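Local coordinates for STBB protein (PDB 2JD3) that probably binds the centromere-like parC DNA of plasmid pB171 as a ribbon-helix-helix dimer and links it to ParM filaments during plasmid segregation, at residues P16-A19 / A20-Q23; N42-I45 / S46-L50; E67-S70 / A71-V75; V74-L77 / L78-T82. All coordinates share one frame; numbering follows the deposited sequence.

How the contacts relate
The four contacts follow one another along the chain, and all of them reach the second subunit. Contact 1 opens helix 19-29, just behind strand 8-14, and contact 2 lies in helix 33-53; these elements form the ribbon-helix-helix part, and the two centres are about 19 Å apart. Contact 3 caps helix 71-82, and contact 4 continues along it, sharing Val74 and Val75, with centres about 11 Å apart. Contacts 1 and 3 meet where Gln23 packs on Glu67, although their centres are about 17 Å apart. Contact 2 comes within about 6 Å, nearest atoms, of both contacts 3 and 4 without touching either.

Contact 1. Residues P16-A19 / A20-Q23; sequences PEKA and ADFQ
Gln23 N bonds to Ala19 O at 2.8 Å with an N-H...O angle of 163°, the shorter of the two backbone bonds between 16-19 and 20-23. One residue earlier, Phe22 N reaches Lys18 O at 2.9 Å. Lys18 holds the N-cap position, so its carbonyl takes the first of these two bonds. The Lys18 and Asp21 side chains run alongside each other in the same direction: Lys18 CB lies 3.4 Å from Asp21 OD2, and its CD is 3.9 Å from that oxygen. The extended lysine chain nevertheless carries the amine onward, leaving Lys18 NZ 5.7 Å from Asp21 OD2, too far for a salt bridge but near enough for the opposite charges probably to favour each other. Phe22 CB sits 3.5 Å from Pro16 O. With CG anti to the backbone N (chi1 -170°), the Phe22 ring leads away from the loop, although its CD1 is still 4.0 Å from Pro16 O. The Asp21 carboxylate is gripped from two chains: OD1 accepts from His15 N, and OD2 forms a salt bridge with Arg41 of the second subunit. The turn thus joins the end of the ribbon strand 8-14 to helix 19-29, with Ala20 and Gln23 packed on Leu65 in the loop after helix 56-64.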
# COMPACT_ATOMS: atom_id res chain seq x y z
N PRO A 16 -2.88 0.53 19.05
CA PRO A 16 -2.30 1.81 19.43
C PRO A 16 -0.97 1.73 20.17
O PRO A 16 -0.11 2.60 20.01
CB PRO A 16 -3.41 2.46 20.26
CG PRO A 16 -4.27 1.29 20.69
CD PRO A 16 -4.29 0.45 19.47
N GLU A 17 -0.78 0.67 20.96
CA GLU A 17 0.47 0.48 21.70
C GLU A 17 1.70 0.46 20.78
O GLU A 17 2.82 0.72 21.22
CB GLU A 17 0.42 -0.81 22.52
CG GLU A 17 0.00 -2.07 21.75
CD GLU A 17 -1.49 -2.37 21.89
OE1 GLU A 17 -1.94 -3.42 21.38
OE2 GLU A 17 -2.21 -1.56 22.52
N LYS A 18 1.50 0.15 19.50
CA LYS A 18 2.61 0.10 18.56
C LYS A 18 2.75 1.41 17.79
O LYS A 18 1.76 2.09 17.51
CB LYS A 18 2.41 -1.04 17.57
CG LYS A 18 2.35 -2.41 18.23
CD LYS A 18 2.48 -3.52 17.20
CE LYS A 18 2.68 -4.86 17.87
NZ LYS A 18 2.95 -5.93 16.88
N ALA A 19 3.98 1.77 17.44
CA ALA A 19 4.24 3.01 16.70
C ALA A 19 3.39 3.08 15.45
O ALA A 19 2.53 3.94 15.31
CB ALA A 19 5.71 3.11 16.33
N ALA A 20 3.65 2.15 14.53
CA ALA A 20 2.93 2.10 13.26
C ALA A 20 1.43 2.24 13.44
O ALA A 20 0.82 3.11 12.84
CB ALA A 20 3.26 0.81 12.53
N ASP A 21 0.83 1.39 14.27
CA ASP A 21 -0.61 1.47 14.48
C ASP A 21 -1.03 2.85 14.98
O ASP A 21 -2.04 3.40 14.54
CB ASP A 21 -1.08 0.40 15.47
CG ASP A 21 -0.73 -1.00 15.02
OD1 ASP A 21 -1.64 -1.84 14.91
OD2 ASP A 21 0.47 -1.25 14.77
N PHE A 22 -0.24 3.41 15.88
CA PHE A 22 -0.57 4.72 16.41
C PHE A 22 -0.47 5.79 15.34
O PHE A 22 -1.32 6.66 15.24
CB PHE A 22 0.35 5.09 17.58
CG PHE A 22 -0.09 6.32 18.31
CD1 PHE A 22 -1.22 6.29 19.14
CD2 PHE A 22 0.59 7.53 18.15
CE1 PHE A 22 -1.67 7.43 19.78
CE2 PHE A 22 0.15 8.68 18.79
CZ PHE A 22 -0.98 8.64 19.61
N GLN A 23 0.58 5.73 14.53
CA GLN A 23 0.75 6.72 13.48
C GLN A 23 -0.41 6.63 12.48
O GLN A 23 -0.79 7.63 11.87
CB GLN A 23 2.10 6.51 12.79
CG GLN A 23 2.33 7.40 11.60
CD GLN A 23 3.77 7.39 11.11
OE1 GLN A 23 4.04 7.69 9.94
NE2 GLN A 23 4.71 7.05 12.00

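Contact 2. Residues N42-I45 / S46-L50; sequences NAFI and SGMAL
Ser46 and Asn42 make the close polar side of this turn of helix 33-53, where Asn42 O accepts twice. Ser46 OG donates to Asn42 O at 2.6 Å, and Ser46 N reaches the same Asn42 O at 3.0 Å. The hydroxyl can fold back because chi1 of 53° places OG between the backbone N and the carbonyl carbon, close to the preceding turn; the buried hydroxyl thus finds its acceptor inside its own helix. The ladder continues with Met48 N to Phe44 O at 2.9 Å and Ala49 N to Ile45 O at 2.8 Å, whereas the bond from Gly47 N to Ala43 O is weak.

The looser part lies between Phe44 and Met48. Met48 CG stands over one face of the Phe44 ring, 4.4 Å from CE2. Bends at chi2 and chi3, each close to -60°, curl the thioether so that Met48 SD lies 5.3 Å from the Phe44 ring centroid and 23° off the ring normal, a distant Met-aromatic contact above the face. No part of this turn is a solvent side, since every touching residue is buried. Phe44 also meets Tyr10 of strand 8-14, and stacks edge-to-face with Phe40 of the second subunit. Ile45 and Met48 pack on Thr24 of that subunit's helix 19-29, while Leu50 lies on Leu57 and Leu61 of helix 56-64.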
# COMPACT_ATOMS: atom_id res chain seq x y z
N ASN A 42 -10.06 2.03 -0.05
CA ASN A 42 -8.89 2.31 -0.88
C ASN A 42 -7.59 1.87 -0.20
O ASN A 42 -6.73 1.24 -0.81
CB ASN A 42 -8.83 3.79 -1.22
CG ASN A 42 -9.78 4.17 -2.35
OD1 ASN A 42 -10.35 5.26 -2.34
ND2 ASN A 42 -9.93 3.28 -3.32
N ALA A 43 -7.47 2.21 1.08
CA ALA A 43 -6.28 1.85 1.83
C ALA A 43 -6.18 0.33 1.91
O ALA A 43 -5.10 -0.24 1.82
CB ALA A 43 -6.34 2.45 3.21
N PHE A 44 -7.32 -0.33 2.08
CA PHE A 44 -7.36 -1.78 2.17
C PHE A 44 -6.99 -2.43 0.82
O PHE A 44 -6.04 -3.21 0.74
CB PHE A 44 -8.76 -2.23 2.60
CG PHE A 44 -8.87 -3.69 2.93
CD1 PHE A 44 -8.25 -4.21 4.06
CD2 PHE A 44 -9.62 -4.55 2.12
CE1 PHE A 44 -8.38 -5.56 4.40
CE2 PHE A 44 -9.76 -5.90 2.45
CZ PHE A 44 -9.14 -6.41 3.59
N ILE A 45 -7.73 -2.08 -0.23
CA ILE A 45 -7.48 -2.64 -1.56
C ILE A 45 -6.03 -2.46 -2.02
O ILE A 45 -5.40 -3.41 -2.49
CB ILE A 45 -8.44 -2.03 -2.63
CG1 ILE A 45 -9.88 -2.45 -2.34
CG2 ILE A 45 -8.04 -2.52 -4.02
CD1 ILE A 45 -10.92 -1.89 -3.29
N SER A 46 -5.50 -1.25 -1.89
CA SER A 46 -4.12 -1.01 -2.30
C SER A 46 -3.15 -1.77 -1.39
O SER A 46 -2.06 -2.16 -1.81
CB SER A 46 -3.82 0.48 -2.29
OG SER A 46 -4.16 1.02 -1.04
N GLY A 47 -3.55 -1.97 -0.14
CA GLY A 47 -2.71 -2.71 0.79
C GLY A 47 -2.60 -4.14 0.29
O GLY A 47 -1.53 -4.73 0.24
N MET A 48 -3.74 -4.70 -0.09
CA MET A 48 -3.78 -6.05 -0.61
C MET A 48 -3.12 -6.09 -1.99
O MET A 48 -2.64 -7.14 -2.41
CB MET A 48 -5.22 -6.55 -0.73
CG MET A 48 -5.91 -6.79 0.57
SD MET A 48 -4.99 -7.99 1.51
CE MET A 48 -4.97 -9.42 0.41
N ALA A 49 -3.13 -4.97 -2.71
CA ALA A 49 -2.51 -4.96 -4.04
C ALA A 49 -1.02 -5.22 -3.82
O ALA A 49 -0.39 -6.01 -4.53
CB ALA A 49 -2.75 -3.61 -4.74
N LEU A 50 -0.46 -4.54 -2.82
CA LEU A 50 0.93 -4.70 -2.45
C LEU A 50 1.18 -6.16 -2.07
O LEU A 50 2.19 -6.73 -2.46
CB LEU A 50 1.26 -3.77 -1.28
CG LEU A 50 2.09 -2.52 -1.57
CD1 LEU A 50 1.77 -1.97 -2.95
CD2 LEU A 50 1.84 -1.46 -0.49

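Contact 3. Residues E67-S70 / A71-V75; sequences EEFS and ADQVV
Ser70 and Gln73 form a serine N-cap at the start of helix 71-82. Ser70 OG accepts from Gln73 N at 3.0 Å, standing in for the carbonyl that a preceding helical turn would have supplied. Ser70 O serves the next amide, taking Val74 N at 3.3 Å with an N-H...O angle of 158°; it also receives a weak bond from Gln73 N.

The Gln73 side chain doubles back over this cap. Its CB lies 3.5 Å from Ser70 O, and its CG, set beside the backbone N with chi1 at -78°, is 3.7 Å from Ser70 OG. Farther out CD passes 4.2 Å from Ser70 N, and the extended chain finally brings NE2 to Phe69, 3.2 Å from CD1. The amide meets the ring obliquely, with the two planes 67° apart. Gln73 therefore covers the capping serine on its way to the aromatic residue before it, and it also packs on Ile64 of helix 56-64.

Phe69 and Ala71 extend the packing to the second subunit, meeting its Leu53 and Thr82 respectively. Asp72 OD1 accepts from Trp84 NE1 of that subunit, which ties the first turn of the helix to the partner chain. Two bonds on from CD1 around the ring, Phe69 CZ comes 3.4 Å from Val74 CG2.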
# COMPACT_ATOMS: atom_id res chain seq x y z
N GLU A 67 7.51 8.54 11.11
CA GLU A 67 7.21 9.87 10.61
C GLU A 67 8.12 10.28 9.47
O GLU A 67 7.98 11.36 8.92
CB GLU A 67 7.32 10.90 11.72
CG GLU A 67 6.18 10.85 12.72
CD GLU A 67 6.42 11.78 13.90
OE1 GLU A 67 7.42 11.57 14.63
OE2 GLU A 67 5.62 12.73 14.08
N GLU A 68 9.06 9.42 9.12
CA GLU A 68 10.00 9.71 8.06
C GLU A 68 9.63 8.94 6.81
O GLU A 68 10.36 8.97 5.82
CB GLU A 68 11.42 9.32 8.48
CG GLU A 68 11.80 9.81 9.88
CD GLU A 68 11.80 11.33 9.98
OE1 GLU A 68 12.00 11.85 11.10
OE2 GLU A 68 11.60 11.99 8.94
N PHE A 69 8.51 8.23 6.87
CA PHE A 69 8.06 7.45 5.73
C PHE A 69 8.17 8.27 4.45
O PHE A 69 7.83 9.45 4.45
CB PHE A 69 6.61 7.01 5.95
CG PHE A 69 6.14 5.98 4.97
CD1 PHE A 69 6.82 4.78 4.82
CD2 PHE A 69 4.99 6.18 4.23
CE1 PHE A 69 6.36 3.81 3.95
CE2 PHE A 69 4.52 5.21 3.36
CZ PHE A 69 5.21 4.03 3.22
N SER A 70 8.66 7.66 3.38
CA SER A 70 8.84 8.38 2.12
C SER A 70 8.63 7.51 0.91
O SER A 70 8.76 6.29 0.97
CB SER A 70 10.24 8.93 2.04
OG SER A 70 11.14 7.87 1.76
N ALA A 71 8.33 8.14 -0.22
CA ALA A 71 8.13 7.38 -1.44
C ALA A 71 9.37 6.52 -1.62
O ALA A 71 9.29 5.34 -1.98
CB ALA A 71 7.98 8.32 -2.62
N ASP A 72 10.53 7.13 -1.36
CA ASP A 72 11.82 6.47 -1.50
C ASP A 72 11.91 5.17 -0.70
O ASP A 72 12.53 4.21 -1.16
CB ASP A 72 12.93 7.44 -1.07
CG ASP A 72 14.29 7.01 -1.58
OD1 ASP A 72 14.54 7.07 -2.81
OD2 ASP A 72 15.13 6.61 -0.74
N GLN A 73 11.32 5.12 0.48
CA GLN A 73 11.37 3.90 1.26
C GLN A 73 10.52 2.83 0.59
O GLN A 73 10.88 1.65 0.58
CB GLN A 73 10.85 4.12 2.68
CG GLN A 73 11.83 4.80 3.61
CD GLN A 73 11.31 4.86 5.03
OE1 GLN A 73 12.08 5.05 5.97
NE2 GLN A 73 10.01 4.70 5.19
N VAL A 74 9.39 3.24 0.02
CA VAL A 74 8.51 2.29 -0.64
C VAL A 74 9.19 1.70 -1.85
O VAL A 74 9.13 0.49 -2.07
CB VAL A 74 7.17 2.94 -1.08
CG1 VAL A 74 6.32 1.92 -1.82
CG2 VAL A 74 6.42 3.46 0.12
N VAL A 75 9.86 2.53 -2.64
CA VAL A 75 10.54 2.04 -3.83
C VAL A 75 11.61 1.03 -3.44
O VAL A 75 11.80 0.01 -4.11
CB VAL A 75 11.19 3.18 -4.65
CG1 VAL A 75 11.81 2.63 -5.91
CG2 VAL A 75 10.16 4.22 -5.00

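Contact 4. Residues V74-L77 / L78-T82; sequences VVTL and LSQTT
Helix 71-82 packs against both helix 56-64 and the second subunit, and this contact runs along its later turns, with a serine that bonds back to the carbonyl three residues before it. Ser79 OG donates to Thr76 O at 2.8 Å, coming in from beside the carbonyl rather than head-on, with a C=O...O angle of 123°. Its chi1 of 58° tucks OG between the backbone N and the carbonyl carbon, near the previous turn. Gln80 N bonds to the same Thr76 O at 2.9 Å and is almost straight, with an N-H...O angle of 173°, so one carbonyl holds a side-chain and a main-chain donor together; Ser79 N adds a weak third bond. The neighbouring rungs are Leu78 N to Val74 O at 2.9 Å and Ser79 N to Val75 O at 3.0 Å.

Apolar atoms line another side of the helix. Leu78 CD1 lies 4.4 Å from Val74 CG1, a loose touch between residues one turn apart. Both also face the second subunit, where Val74 packs on Leu78 and Leu78 packs on Ala71. Leu77 turns instead to Leu60 and Leu61 of helix 56-64. Near the outer surface, Thr76 CG2 and Gln80 CG approach to 4.4 Å, while Thr76 OG1 is bonded to Asp72 O. The hydroxyls of Thr76 and Ser79 are thus both satisfied by backbone carbonyls of their own helix, while Val74, Leu77 and Leu78 bring aliphatic surface to helix 56-64 and the partner chain.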
# COMPACT_ATOMS: atom_id res chain seq x y z
N VAL A 74 9.39 3.24 0.02
CA VAL A 74 8.51 2.29 -0.64
C VAL A 74 9.19 1.70 -1.85
O VAL A 74 9.13 0.49 -2.07
CB VAL A 74 7.17 2.94 -1.08
CG1 VAL A 74 6.32 1.92 -1.82
CG2 VAL A 74 6.42 3.46 0.12
N VAL A 75 9.86 2.53 -2.64
CA VAL A 75 10.54 2.04 -3.83
C VAL A 75 11.61 1.03 -3.44
O VAL A 75 11.80 0.01 -4.11
CB VAL A 75 11.19 3.18 -4.65
CG1 VAL A 75 11.81 2.63 -5.91
CG2 VAL A 75 10.16 4.22 -5.00
N THR A 76 12.31 1.31 -2.35
CA THR A 76 13.37 0.43 -1.87
C THR A 76 12.83 -0.94 -1.46
O THR A 76 13.26 -1.97 -1.99
CB THR A 76 14.09 1.06 -0.69
OG1 THR A 76 14.70 2.28 -1.12
CG2 THR A 76 15.15 0.11 -0.14
N LEU A 77 11.89 -0.96 -0.52
CA LEU A 77 11.29 -2.22 -0.09
C LEU A 77 10.76 -2.95 -1.32
O LEU A 77 10.81 -4.17 -1.42
CB LEU A 77 10.16 -1.94 0.89
CG LEU A 77 10.51 -1.92 2.38
CD1 LEU A 77 11.94 -1.53 2.61
CD2 LEU A 77 9.58 -0.97 3.08
N LEU A 78 10.25 -2.18 -2.27
CA LEU A 78 9.70 -2.73 -3.50
C LEU A 78 10.72 -3.51 -4.31
O LEU A 78 10.43 -4.59 -4.83
CB LEU A 78 9.16 -1.59 -4.35
CG LEU A 78 7.67 -1.62 -4.63
CD1 LEU A 78 7.32 -0.41 -5.46
CD2 LEU A 78 7.29 -2.91 -5.35
N SER A 79 11.92 -2.96 -4.43
CA SER A 79 12.95 -3.62 -5.22
C SER A 79 13.59 -4.77 -4.45
O SER A 79 13.88 -5.82 -5.03
CB SER A 79 14.02 -2.61 -5.64
OG SER A 79 14.59 -2.00 -4.51
N GLN A 80 13.79 -4.57 -3.15
CA GLN A 80 14.39 -5.61 -2.32
C GLN A 80 13.44 -6.79 -2.23
O GLN A 80 13.81 -7.87 -1.81
CB GLN A 80 14.65 -5.09 -0.91
CG GLN A 80 15.88 -4.22 -0.79
CD GLN A 80 17.16 -4.99 -1.04
OE1 GLN A 80 18.25 -4.41 -1.10
NE2 GLN A 80 17.04 -6.31 -1.19
N THR A 81 12.21 -6.59 -2.67
CA THR A 81 11.20 -7.61 -2.55
C THR A 81 10.57 -8.05 -3.87
O THR A 81 9.82 -9.01 -3.91
CB THR A 81 10.11 -7.06 -1.62
OG1 THR A 81 9.52 -8.13 -0.89
CG2 THR A 81 9.06 -6.34 -2.42
N THR A 82 10.88 -7.34 -4.94
CA THR A 82 10.30 -7.63 -6.24
C THR A 82 11.34 -7.79 -7.33
O THR A 82 11.15 -8.53 -8.30
CB THR A 82 9.33 -6.50 -6.63
OG1 THR A 82 8.00 -6.87 -6.24
CG2 THR A 82 9.38 -6.22 -8.11